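Local coordinates for protein BCAM1869 (Burkholderia cenocepacia, PDB 4O2H), which is a homolog of the quorum-sensing regulator RsaM, forms a dimer and probably acts as a transcriptional regulator, at residues 36-41 and 59-64; 54-59 and 82-87; 73-78 and 97-102. All coordinates share one frame; numbering follows the deposited sequence.

Contact 1: 36-41 and 59-64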
ATOM      1  N   VAL A  36       7.550   2.380  -5.653  1.00 39.09           N
ATOM      2  CA  VAL A  36       6.318   2.640  -6.409  1.00 38.47           C
ATOM      3  C   VAL A  36       5.554   3.746  -5.693  1.00 43.74           C
ATOM      4  O   VAL A  36       5.176   4.723  -6.325  1.00 45.41           O
ATOM      5  CB  VAL A  36       5.472   1.341  -6.559  1.00 42.20           C
ATOM      6  CG1 VAL A  36       4.193   1.573  -7.355  1.00 41.90           C
ATOM      7  CG2 VAL A  36       6.289   0.202  -7.188  1.00 42.53           C
ATOM      8  N   ALA A  37       5.309   3.598  -4.378  1.00 39.35           N
ATOM      9  CA  ALA A  37       4.528   4.595  -3.645  1.00 38.92           C
ATOM     10  C   ALA A  37       4.786   4.518  -2.170  1.00 42.34           C
ATOM     11  O   ALA A  37       5.111   3.480  -1.634  1.00 40.82           O
ATOM     12  CB  ALA A  37       3.021   4.435  -3.929  1.00 39.71           C
ATOM     13  N   SER A  38       4.675   5.660  -1.525  1.00 42.31           N
ATOM     14  CA  SER A  38       4.850   5.858  -0.097  1.00 40.29           C
ATOM     15  C   SER A  38       3.863   6.930   0.328  1.00 44.53           C
ATOM     16  O   SER A  38       3.522   7.800  -0.464  1.00 44.60           O
ATOM     17  CB  SER A  38       6.286   6.265   0.218  1.00 41.56           C
ATOM     18  OG  SER A  38       7.242   5.263  -0.097  1.00 47.18           O
ATOM     19  N   GLY A  39       3.379   6.838   1.548  1.00 40.99           N
ATOM     20  CA  GLY A  39       2.468   7.822   2.099  1.00 41.52           C
ATOM     21  C   GLY A  39       2.443   7.763   3.599  1.00 43.11           C
ATOM     22  O   GLY A  39       2.960   6.822   4.205  1.00 40.79           O
ATOM     23  N   LEU A  40       1.881   8.800   4.200  1.00 40.11           N
ATOM     24  CA  LEU A  40       1.763   8.902   5.642  1.00 39.59           C
ATOM     25  C   LEU A  40       0.477   8.234   6.112  1.00 43.93           C
ATOM     26  O   LEU A  40      -0.520   8.258   5.388  1.00 43.40           O
ATOM     27  CB  LEU A  40       1.787  10.391   6.073  1.00 40.10           C
ATOM     28  CG  LEU A  40       3.070  11.164   5.685  1.00 42.02           C
ATOM     29  CD1 LEU A  40       3.037  12.585   6.244  1.00 41.25           C
ATOM     30  CD2 LEU A  40       4.372  10.403   6.102  1.00 35.27           C
ATOM     31  N   ASP A  41       0.526   7.571   7.287  1.00 41.86           N
ATOM     32  CA  ASP A  41      -0.659   6.973   7.933  1.00 42.55           C
ATOM     33  C   ASP A  41      -0.786   7.589   9.361  1.00 44.43           C
ATOM     34  O   ASP A  41      -0.170   7.061  10.287  1.00 42.99           O
ATOM     35  CB  ASP A  41      -0.597   5.412   7.960  1.00 43.52           C
ATOM     36  CG  ASP A  41      -1.831   4.737   8.558  1.00 51.88           C
ATOM     37  OD1 ASP A  41      -2.761   5.450   8.967  1.00 55.45           O
ATOM     38  OD2 ASP A  41      -1.909   3.492   8.513  1.00 64.12           O
ATOM     39  N   GLY A  59       4.013   5.455   8.128  1.00 40.07           N
ATOM     40  CA  GLY A  59       3.273   5.265   6.895  1.00 38.55           C
ATOM     41  C   GLY A  59       3.537   3.943   6.243  1.00 41.89           C
ATOM     42  O   GLY A  59       4.152   3.046   6.829  1.00 40.45           O
ATOM     43  N   TYR A  60       3.104   3.871   4.993  1.00 39.93           N
ATOM     44  CA  TYR A  60       3.197   2.738   4.107  1.00 39.41           C
ATOM     45  C   TYR A  60       4.189   3.049   2.979  1.00 44.23           C
ATOM     46  O   TYR A  60       4.516   4.209   2.700  1.00 42.59           O
ATOM     47  CB  TYR A  60       1.790   2.395   3.540  1.00 40.54           C
ATOM     48  CG  TYR A  60       1.362   3.289   2.389  1.00 46.21           C
ATOM     49  CD1 TYR A  60       1.734   2.998   1.076  1.00 48.73           C
ATOM     50  CD2 TYR A  60       0.614   4.448   2.615  1.00 48.17           C
ATOM     51  CE1 TYR A  60       1.394   3.845   0.020  1.00 49.65           C
ATOM     52  CE2 TYR A  60       0.230   5.279   1.557  1.00 49.50           C
ATOM     53  CZ  TYR A  60       0.658   4.991   0.268  1.00 59.63           C
ATOM     54  OH  TYR A  60       0.335   5.809  -0.788  1.00 69.29           O
ATOM     55  N   THR A  61       4.661   1.990   2.348  1.00 37.80           N
ATOM     56  CA  THR A  61       5.497   2.035   1.160  1.00 37.72           C
ATOM     57  C   THR A  61       5.250   0.739   0.391  1.00 40.46           C
ATOM     58  O   THR A  61       4.968  -0.287   0.997  1.00 37.07           O
ATOM     59  CB  THR A  61       6.950   2.339   1.462  1.00 41.22           C
ATOM     60  OG1 THR A  61       7.620   2.538   0.216  1.00 39.45           O
ATOM     61  CG2 THR A  61       7.615   1.266   2.310  1.00 38.02           C
ATOM     62  N   GLU A  62       5.244   0.861  -0.941  1.00 39.52           N
ATOM     63  CA  GLU A  62       5.029  -0.162  -1.955  1.00 39.74           C
ATOM     64  C   GLU A  62       6.175  -0.141  -2.968  1.00 42.70           C
ATOM     65  O   GLU A  62       6.513   0.914  -3.483  1.00 41.66           O
ATOM     66  CB  GLU A  62       3.671   0.035  -2.671  1.00 41.13           C
ATOM     67  CG  GLU A  62       2.485  -0.340  -1.798  1.00 43.62           C
ATOM     68  CD  GLU A  62       2.493  -1.741  -1.196  1.00 56.66           C
ATOM     69  OE1 GLU A  62       3.171  -2.661  -1.718  1.00 44.71           O
ATOM     70  OE2 GLU A  62       1.756  -1.918  -0.204  1.00 43.57           O
ATOM     71  N   TRP A  63       6.786  -1.313  -3.195  1.00 37.33           N
ATOM     72  CA  TRP A  63       7.945  -1.534  -4.056  1.00 37.13           C
ATOM     73  C   TRP A  63       7.642  -2.711  -4.985  1.00 40.85           C
ATOM     74  O   TRP A  63       6.768  -3.530  -4.688  1.00 38.21           O
ATOM     75  CB  TRP A  63       9.218  -1.811  -3.184  1.00 34.71           C
ATOM     76  CG  TRP A  63       9.730  -0.600  -2.422  1.00 34.25           C
ATOM     77  CD1 TRP A  63       9.023   0.194  -1.564  1.00 36.34           C
ATOM     78  CD2 TRP A  63      11.023   0.014  -2.566  1.00 33.46           C
ATOM     79  NE1 TRP A  63       9.796   1.248  -1.145  1.00 36.41           N
ATOM     80  CE2 TRP A  63      11.037   1.159  -1.740  1.00 37.65           C
ATOM     81  CE3 TRP A  63      12.192  -0.327  -3.275  1.00 35.21           C
ATOM     82  CZ2 TRP A  63      12.187   1.954  -1.574  1.00 36.17           C
ATOM     83  CZ3 TRP A  63      13.326   0.485  -3.145  1.00 36.89           C
ATOM     84  CH2 TRP A  63      13.308   1.624  -2.325  1.00 36.60           C
ATOM     85  N   HIS A  64       8.292  -2.755  -6.142  1.00 39.15           N
ATOM     86  CA  HIS A  64       8.021  -3.856  -7.065  1.00 39.42           C
ATOM     87  C   HIS A  64       9.227  -4.135  -7.969  1.00 45.11           C
ATOM     88  O   HIS A  64      10.145  -3.323  -8.098  1.00 44.67           O
ATOM     89  CB  HIS A  64       6.696  -3.637  -7.884  1.00 39.31           C
ATOM     90  CG  HIS A  64       6.731  -2.626  -9.012  1.00 43.24           C
ATOM     91  ND1 HIS A  64       5.583  -2.353  -9.771  1.00 45.27           N
ATOM     92  CD2 HIS A  64       7.747  -1.845  -9.474  1.00 44.53           C
ATOM     93  CE1 HIS A  64       5.937  -1.421 -10.646  1.00 45.24           C
ATOM     94  NE2 HIS A  64       7.230  -1.088 -10.519  1.00 45.49           N
TER
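Tyr60 packs one ring face against the backbone of Ser38 and Gly39: Gly39 N stands 3.4 Å above the ring plane of Tyr60, displaced toward the rim, with Ser38 C beside it. CG of Tyr60 sits between its own N and carbonyl carbon (chi1 80°), which swings the ring across the neighbouring strand at the one position where glycine offers no CB to collide with it. A second ring contact lies at the other end, a CH-pi interaction in which Val36 CG2 sits 3.4 Å from the centroid of the His64 ring, over its centre; ND1 of that ring is bound by Tyr73 OH.

Backbone bonds join the two antiparallel strands. Gly39 and Tyr60 form a hydrogen-bonded pair, with both bonds 3.1 Å (Gly39 N to Tyr60 O, Tyr60 N to Gly39 O). Farther along, a classic beta bulge interrupts the ladder: Val36 and Ala37 both face Glu62, whose O accepts from Val36 N at 2.8 Å and from Ala37 N at 3.1 Å, while Glu62 N returns a 2.7 Å bond to Ala37 O. The bulge lies in strand 34-40, the outermost strand, within this chain, of the four-stranded antiparallel sheet, where Val36 and Ala37 also pack on the second subunit.

Side-chain polar bonds run along the opposite face from Tyr60. Ser38 OG and Thr61 OG1 are 2.8 Å apart and hydrogen-bonded; His35 NE2 also binds Ser38 OG, and Trp63 NE1 reaches Thr61 OG1 in its ring plane. Behind this buried row stands Val132 of helix 128-138, touching both Ser38 and Thr61.

Contact 2: 54-59 and 82-87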
ATOM      1  N   ASP A  54       8.555   6.383  20.086  1.00 54.73           N
ATOM      2  CA  ASP A  54       8.740   7.813  19.832  1.00 54.52           C
ATOM      3  C   ASP A  54       8.963   8.059  18.311  1.00 55.55           C
ATOM      4  O   ASP A  54      10.096   8.260  17.851  1.00 53.17           O
ATOM      5  CB  ASP A  54       9.889   8.414  20.682  1.00 57.76           C
ATOM      6  CG  ASP A  54       9.864   9.941  20.728  1.00 73.17           C
ATOM      7  OD1 ASP A  54       8.807  10.531  20.387  1.00 75.03           O
ATOM      8  OD2 ASP A  54      10.897  10.546  21.098  1.00 80.77           O
ATOM      9  N   ALA A  55       7.861   8.015  17.541  1.00 50.96           N
ATOM     10  CA  ALA A  55       7.922   8.187  16.090  1.00 49.30           C
ATOM     11  C   ALA A  55       7.488   9.586  15.672  1.00 52.77           C
ATOM     12  O   ALA A  55       6.497  10.118  16.168  1.00 51.33           O
ATOM     13  CB  ALA A  55       7.068   7.139  15.390  1.00 49.06           C
ATOM     14  N   ARG A  56       8.252  10.174  14.753  1.00 51.27           N
ATOM     15  CA  ARG A  56       7.959  11.480  14.162  1.00 52.78           C
ATOM     16  C   ARG A  56       6.885  11.338  13.085  1.00 54.26           C
ATOM     17  O   ARG A  56       5.982  12.158  12.999  1.00 53.52           O
ATOM     18  CB  ARG A  56       9.235  12.036  13.525  1.00 55.00           C
ATOM     19  CG  ARG A  56       9.972  13.024  14.390  1.00 62.79           C
ATOM     20  CD  ARG A  56      11.346  13.273  13.795  1.00 60.72           C
ATOM     21  NE  ARG A  56      11.260  13.956  12.506  1.00 57.55           N
ATOM     22  CZ  ARG A  56      12.246  13.976  11.622  1.00 72.07           C
ATOM     23  NH1 ARG A  56      13.394  13.362  11.885  1.00 60.22           N
ATOM     24  NH2 ARG A  56      12.091  14.598  10.459  1.00 57.09           N
ATOM     25  N   LEU A  57       7.047  10.312  12.216  1.00 48.71           N
ATOM     26  CA  LEU A  57       6.146   9.986  11.113  1.00 47.40           C
ATOM     27  C   LEU A  57       5.976   8.478  11.016  1.00 49.24           C
ATOM     28  O   LEU A  57       6.876   7.729  11.416  1.00 48.25           O
ATOM     29  CB  LEU A  57       6.701  10.490   9.755  1.00 46.96           C
ATOM     30  CG  LEU A  57       6.979  11.967   9.500  1.00 52.94           C
ATOM     31  CD1 LEU A  57       7.762  12.112   8.189  1.00 52.68           C
ATOM     32  CD2 LEU A  57       5.661  12.791   9.415  1.00 55.87           C
ATOM     33  N   ALA A  58       4.866   8.040  10.407  1.00 42.98           N
ATOM     34  CA  ALA A  58       4.616   6.653  10.121  1.00 41.60           C
ATOM     35  C   ALA A  58       3.833   6.556   8.845  1.00 47.03           C
ATOM     36  O   ALA A  58       3.030   7.445   8.535  1.00 48.87           O
ATOM     37  CB  ALA A  58       3.864   5.995  11.263  1.00 42.41           C
ATOM     38  N   GLY A  59       4.013   5.455   8.128  1.00 40.07           N
ATOM     39  CA  GLY A  59       3.273   5.265   6.895  1.00 38.55           C
ATOM     40  C   GLY A  59       3.537   3.943   6.243  1.00 41.89           C
ATOM     41  O   GLY A  59       4.152   3.046   6.829  1.00 40.45           O
ATOM     42  N   LEU A  82       9.475   6.786  11.311  1.00 44.34           N
ATOM     43  CA  LEU A  82      10.673   7.573  11.403  1.00 43.95           C
ATOM     44  C   LEU A  82      10.877   7.937  12.874  1.00 48.98           C
ATOM     45  O   LEU A  82      10.054   8.651  13.446  1.00 49.53           O
ATOM     46  CB  LEU A  82      10.530   8.817  10.493  1.00 43.91           C
ATOM     47  CG  LEU A  82      11.604   9.901  10.621  1.00 47.78           C
ATOM     48  CD1 LEU A  82      12.971   9.356  10.203  1.00 45.79           C
ATOM     49  CD2 LEU A  82      11.214  11.085   9.816  1.00 48.73           C
ATOM     50  N   GLU A  83      11.975   7.431  13.491  1.00 58.80           N
ATOM     51  CA  GLU A  83      12.299   7.714  14.890  1.00 62.82           C
ATOM     52  C   GLU A  83      12.642   9.174  15.075  1.00 70.09           C
ATOM     53  O   GLU A  83      13.294   9.769  14.209  1.00 70.49           O
ATOM     54  CB  GLU A  83      13.456   6.857  15.397  1.00 64.22           C
ATOM     55  CG  GLU A  83      13.077   5.425  15.717  1.00 70.02           C
ATOM     56  CD  GLU A  83      13.795   4.858  16.926  1.00 88.76           C
ATOM     57  OE1 GLU A  83      14.977   5.222  17.137  1.00 84.34           O
ATOM     58  OE2 GLU A  83      13.167   4.071  17.675  1.00 69.50           O
ATOM     59  N   ARG A  84      12.155   9.761  16.169  1.00 68.28           N
ATOM     60  CA  ARG A  84      12.416  11.148  16.490  1.00 72.51           C
ATOM     61  C   ARG A  84      13.900  11.331  16.888  1.00 81.44           C
ATOM     62  O   ARG A  84      14.585  12.193  16.331  1.00 82.70           O
ATOM     63  CB  ARG A  84      11.470  11.606  17.617  1.00 73.59           C
ATOM     64  CG  ARG A  84      11.407  13.117  17.840  1.00 80.16           C
ATOM     65  CD  ARG A  84      10.434  13.528  18.954  1.00 83.24           C
ATOM     66  NE  ARG A  84       9.180  12.767  18.907  1.00 88.59           N
ATOM     67  CZ  ARG A  84       8.126  13.065  18.149  1.00 98.54           C
ATOM     68  NH1 ARG A  84       8.138  14.152  17.382  1.00 83.61           N
ATOM     69  NH2 ARG A  84       7.048  12.288  18.162  1.00 77.18           N
ATOM     70  N   ALA A  85      14.392  10.467  17.792  1.00 80.65           N
ATOM     71  CA  ALA A  85      15.723  10.532  18.401  1.00 85.49           C
ATOM     72  C   ALA A  85      16.874  10.521  17.403  1.00 89.86           C
ATOM     73  O   ALA A  85      17.707  11.436  17.390  1.00 94.56           O
ATOM     74  CB  ALA A  85      15.909   9.379  19.387  1.00 86.36           C
ATOM     75  N   THR A  86      16.905   9.486  16.591  1.00 80.58           N
ATOM     76  CA  THR A  86      17.958   9.135  15.673  1.00 78.31           C
ATOM     77  C   THR A  86      17.754   9.596  14.239  1.00 78.97           C
ATOM     78  O   THR A  86      18.729   9.664  13.486  1.00 79.92           O
ATOM     79  CB  THR A  86      18.055   7.603  15.685  1.00 89.81           C
ATOM     80  OG1 THR A  86      16.727   7.063  15.705  1.00 86.11           O
ATOM     81  CG2 THR A  86      18.829   7.079  16.905  1.00 94.10           C
ATOM     82  N   GLY A  87      16.515   9.834  13.846  1.00 71.45           N
ATOM     83  CA  GLY A  87      16.193  10.162  12.461  1.00 68.76           C
ATOM     84  C   GLY A  87      16.261   8.911  11.597  1.00 66.96           C
ATOM     85  O   GLY A  87      16.320   8.994  10.362  1.00 65.00           O
TER
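Leu82 CD2 lies over the centre of the Arg56 guanidinium, 3.5 Å above its plane, on the close-packed side of the contact. Leu82 CD2 also meets Leu57 CD1, 4.0 Å away, the side chains pointing the same way. CG of buried Leu82, anti to its backbone N (chi1 170°), carries CD2 toward both partners. Backbone bonds bracket it: Arg56 N is hydrogen-bonded to Leu82 O at 2.7 Å, and Leu82 N to Leu57 O at 2.8 Å.

The solvent side is built from long, charged chains. Arg84 is tied to Asp54 twice, through backbone N to Asp54 O and through a salt bridge in which Arg84 NE lies 2.7 Å from Asp54 OD1. That bond is nearly straight (173°) and in the guanidinium plane, yet it meets OD1 from above the carboxylate plane; the second link, from NH2 to the same oxygen, is weak. The aliphatic part of Arg56 runs over the Arg84 guanidinium, with Arg56 CG 3.7 Å from Arg84 NH1, so the two arginines meet through carbon while their guanidinium groups stay apart.

The contact closes the far end of the hairpin partners 55-65 and 74-83, where the chain turns a corner at Arg56. Ala55 and Ala58 rest on helix 42-50, which also sends Arg49 to Ala55 O, while Leu82 and Glu83 touch Phe89 and Val90 of strand 89-98.

Contact 3: 73-78 and 97-102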
ATOM      1  N   TYR A  73       6.767 -10.931 -11.755  1.00 49.20           N
ATOM      2  CA  TYR A  73       6.418  -9.677 -11.115  1.00 46.34           C
ATOM      3  C   TYR A  73       6.454  -9.895  -9.609  1.00 49.19           C
ATOM      4  O   TYR A  73       5.865 -10.852  -9.128  1.00 49.50           O
ATOM      5  CB  TYR A  73       5.050  -9.177 -11.588  1.00 45.83           C
ATOM      6  CG  TYR A  73       4.659  -7.841 -10.984  1.00 45.07           C
ATOM      7  CD1 TYR A  73       5.304  -6.664 -11.366  1.00 46.83           C
ATOM      8  CD2 TYR A  73       3.633  -7.750 -10.040  1.00 43.88           C
ATOM      9  CE1 TYR A  73       4.940  -5.433 -10.831  1.00 44.91           C
ATOM     10  CE2 TYR A  73       3.289  -6.522  -9.465  1.00 43.46           C
ATOM     11  CZ  TYR A  73       3.934  -5.368  -9.878  1.00 49.69           C
ATOM     12  OH  TYR A  73       3.587  -4.162  -9.344  1.00 53.18           O
ATOM     13  N   VAL A  74       7.228  -9.083  -8.899  1.00 45.39           N
ATOM     14  CA  VAL A  74       7.374  -9.183  -7.447  1.00 43.75           C
ATOM     15  C   VAL A  74       6.867  -7.876  -6.784  1.00 46.05           C
ATOM     16  O   VAL A  74       7.233  -6.807  -7.255  1.00 44.83           O
ATOM     17  CB  VAL A  74       8.858  -9.497  -7.064  1.00 45.11           C
ATOM     18  CG1 VAL A  74       9.124  -9.257  -5.582  1.00 42.24           C
ATOM     19  CG2 VAL A  74       9.218 -10.927  -7.435  1.00 45.71           C
ATOM     20  N   THR A  75       6.002  -7.981  -5.741  1.00 40.13           N
ATOM     21  CA  THR A  75       5.497  -6.848  -4.916  1.00 38.52           C
ATOM     22  C   THR A  75       5.960  -7.004  -3.482  1.00 40.53           C
ATOM     23  O   THR A  75       5.940  -8.105  -2.935  1.00 41.49           O
ATOM     24  CB  THR A  75       3.972  -6.782  -4.884  1.00 46.89           C
ATOM     25  OG1 THR A  75       3.489  -8.108  -4.695  1.00 47.47           O
ATOM     26  CG2 THR A  75       3.400  -6.207  -6.125  1.00 49.15           C
ATOM     27  N   VAL A  76       6.399  -5.930  -2.889  1.00 35.75           N
ATOM     28  CA  VAL A  76       6.903  -5.884  -1.528  1.00 35.18           C
ATOM     29  C   VAL A  76       6.447  -4.563  -0.942  1.00 39.73           C
ATOM     30  O   VAL A  76       6.752  -3.486  -1.489  1.00 39.38           O
ATOM     31  CB  VAL A  76       8.459  -6.054  -1.456  1.00 39.10           C
ATOM     32  CG1 VAL A  76       8.960  -6.077   0.001  1.00 37.20           C
ATOM     33  CG2 VAL A  76       8.934  -7.302  -2.230  1.00 40.82           C
ATOM     34  N   GLY A  77       5.700  -4.663   0.145  1.00 35.67           N
ATOM     35  CA  GLY A  77       5.185  -3.505   0.859  1.00 35.21           C
ATOM     36  C   GLY A  77       5.325  -3.674   2.345  1.00 39.01           C
ATOM     37  O   GLY A  77       5.443  -4.786   2.844  1.00 38.14           O
ATOM     38  N   TRP A  78       5.399  -2.573   3.050  1.00 36.86           N
ATOM     39  CA  TRP A  78       5.543  -2.604   4.496  1.00 37.08           C
ATOM     40  C   TRP A  78       5.150  -1.261   5.080  1.00 41.38           C
ATOM     41  O   TRP A  78       5.054  -0.245   4.362  1.00 41.86           O
ATOM     42  CB  TRP A  78       7.003  -2.977   4.913  1.00 35.65           C
ATOM     43  CG  TRP A  78       8.044  -1.958   4.504  1.00 36.43           C
ATOM     44  CD1 TRP A  78       8.614  -0.998   5.304  1.00 39.02           C
ATOM     45  CD2 TRP A  78       8.754  -1.905   3.246  1.00 35.42           C
ATOM     46  NE1 TRP A  78       9.595  -0.330   4.616  1.00 36.94           N
ATOM     47  CE2 TRP A  78       9.708  -0.864   3.351  1.00 38.01           C
ATOM     48  CE3 TRP A  78       8.640  -2.606   2.027  1.00 35.57           C
ATOM     49  CZ2 TRP A  78      10.535  -0.494   2.276  1.00 36.21           C
ATOM     50  CZ3 TRP A  78       9.432  -2.219   0.959  1.00 36.95           C
ATOM     51  CH2 TRP A  78      10.388  -1.194   1.093  1.00 37.33           C
ATOM     52  N   ARG A  97       5.090  -7.383   3.706  1.00 41.41           N
ATOM     53  CA  ARG A  97       4.081  -8.047   2.913  1.00 41.04           C
ATOM     54  C   ARG A  97       4.591  -8.141   1.485  1.00 45.66           C
ATOM     55  O   ARG A  97       5.061  -7.148   0.943  1.00 45.24           O
ATOM     56  CB  ARG A  97       2.729  -7.326   3.001  1.00 40.26           C
ATOM     57  CG  ARG A  97       1.576  -8.105   2.346  1.00 53.77           C
ATOM     58  CD  ARG A  97       1.246  -7.644   0.927  1.00 57.07           C
ATOM     59  NE  ARG A  97       0.810  -6.253   0.957  1.00 56.74           N
ATOM     60  CZ  ARG A  97       1.383  -5.253   0.301  1.00 64.04           C
ATOM     61  NH1 ARG A  97       2.383  -5.492  -0.563  1.00 42.22           N
ATOM     62  NH2 ARG A  97       0.922  -4.019   0.440  1.00 47.31           N
ATOM     63  N   SER A  98       4.499  -9.342   0.876  1.00 41.52           N
ATOM     64  CA  SER A  98       4.943  -9.584  -0.495  1.00 41.06           C
ATOM     65  C   SER A  98       4.228 -10.761  -1.114  1.00 47.08           C
ATOM     66  O   SER A  98       3.425 -11.415  -0.451  1.00 48.45           O
ATOM     67  CB  SER A  98       6.454  -9.835  -0.541  1.00 43.03           C
ATOM     68  OG  SER A  98       6.748 -11.100   0.028  1.00 46.29           O
ATOM     69  N   ASN A  99       4.561 -11.050  -2.389  1.00 44.24           N
ATOM     70  CA  ASN A  99       4.070 -12.206  -3.141  1.00 45.13           C
ATOM     71  C   ASN A  99       5.205 -13.211  -3.264  1.00 46.95           C
ATOM     72  O   ASN A  99       5.217 -14.028  -4.181  1.00 47.87           O
ATOM     73  CB  ASN A  99       3.515 -11.788  -4.519  1.00 42.61           C
ATOM     74  CG  ASN A  99       4.537 -11.263  -5.496  1.00 44.16           C
ATOM     75  OD1 ASN A  99       5.585 -10.723  -5.135  1.00 42.88           O
ATOM     76  ND2 ASN A  99       4.201 -11.350  -6.773  1.00 38.46           N
ATOM     77  N   VAL A 100       6.185 -13.118  -2.356  1.00 42.16           N
ATOM     78  CA  VAL A 100       7.362 -13.989  -2.342  1.00 41.31           C
ATOM     79  C   VAL A 100       7.301 -15.040  -1.246  1.00 47.17           C
ATOM     80  O   VAL A 100       6.940 -14.753  -0.114  1.00 46.04           O
ATOM     81  CB  VAL A 100       8.693 -13.186  -2.213  1.00 41.50           C
ATOM     82  CG1 VAL A 100       9.926 -14.110  -2.076  1.00 40.08           C
ATOM     83  CG2 VAL A 100       8.874 -12.205  -3.377  1.00 40.58           C
HETATM   84  N   MSE A 101       7.763 -16.243  -1.586  1.00 48.29           N
HETATM   85  CA  MSE A 101       8.052 -17.326  -0.657  1.00 50.05           C
HETATM   86  C   MSE A 101       9.506 -17.707  -0.869  1.00 54.69           C
HETATM   87  O   MSE A 101       9.890 -18.121  -1.974  1.00 54.45           O
HETATM   88  CB  MSE A 101       7.096 -18.532  -0.818  1.00 54.77           C
HETATM   89  CG  MSE A 101       7.466 -19.695   0.061  1.00 63.83           C
HETATM   90 SE   MSE A 101       7.467 -19.261   1.953  0.61 70.22          SE
HETATM   91  CE  MSE A 101       5.591 -19.270   2.281  1.00 66.42           C
ATOM     92  N   ALA A 102      10.331 -17.527   0.180  1.00 51.77           N
ATOM     93  CA  ALA A 102      11.733 -17.916   0.112  1.00 52.67           C
ATOM     94  C   ALA A 102      11.877 -19.412   0.320  1.00 58.38           C
ATOM     95  O   ALA A 102      11.236 -20.008   1.194  1.00 58.32           O
ATOM     96  CB  ALA A 102      12.564 -17.154   1.127  1.00 52.47           C
TER
HETATM   97  O   HOH W   1       2.066  -8.182  -2.288  1.00 46.44           O
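The Asn99 amide lies at the start of strand 74-83, with both polar atoms bonded to the backbone of 73-75. At its edge, nearly in the amide plane, ND2 gives a 2.9 Å bond to Tyr73 O. OD1 is approached differently: Thr75 N sits 2.8 Å from Asn99 OD1 but well above the carbonyl plane, not on a lone pair, although the N-H points at the oxygen fairly directly (164°). Asn99 CG between its backbone N and carbonyl carbon (chi1 67°) brings the amide back over the strand. A second flat group, the Arg97 guanidinium, comes obliquely to the backbone at Val76 C and Gly77 N, its chain bent at chi2 and chi3; glycine at 77 has no CB in the way of NH1. A third, the Tyr73 ring, stacks on His139 of the second subunit.

Between these groups the strands pair antiparallel. Gly77 N reaches Arg97 O at 2.7 Å and Arg97 N returns to Gly77 O at 2.8 Å. Val76 and Ser98 share the opposite face, where both touch Leu119 of helix 112-125. Beyond them the regular ladder ends: Asn99 N keeps a long 3.3 Å bond to Thr75 O, and Ser98 OG accepts from Val100 N in an ST turn that marks the break between strands 89-98 and 100-103. Val74 CG1 and Val100 CG2 meet at 3.7 Å beside it.

A water bound to Thr75 OG1 at 2.8 Å also takes a weak bond from Arg97 NH1. The main partner of Arg97 is Glu62, through a salt bridge from NH2; Tyr60 of the second subunit packs on this arginine as well. A buried acid so near would probably steady the arginine's charge, while the Asn99 amide probably takes over part of the backbone pairing where the ladder breaks.

How the contacts relate
From the N terminus, strand 34-40 leads through helix 42-50 into strand 55-65, and contact 1 closes that loop. Contact 2 starts before contact 1 has ended, sharing Gly59 with it, and closes the hairpin from 55-65 to 74-83; the two cross along the chain. Contact 3 follows contact 1 in series but crosses contact 2, since 73-78 lies between the two segments of contact 2, and closes the next hairpin, 74-83 with 89-98. Together they fasten all four strands of the antiparallel sheet in order. Contacts 1 and 3 touch directly across neighbouring strands 55-65 and 74-83, and both touch the second subunit; contact 2 lies at the far end, away from it.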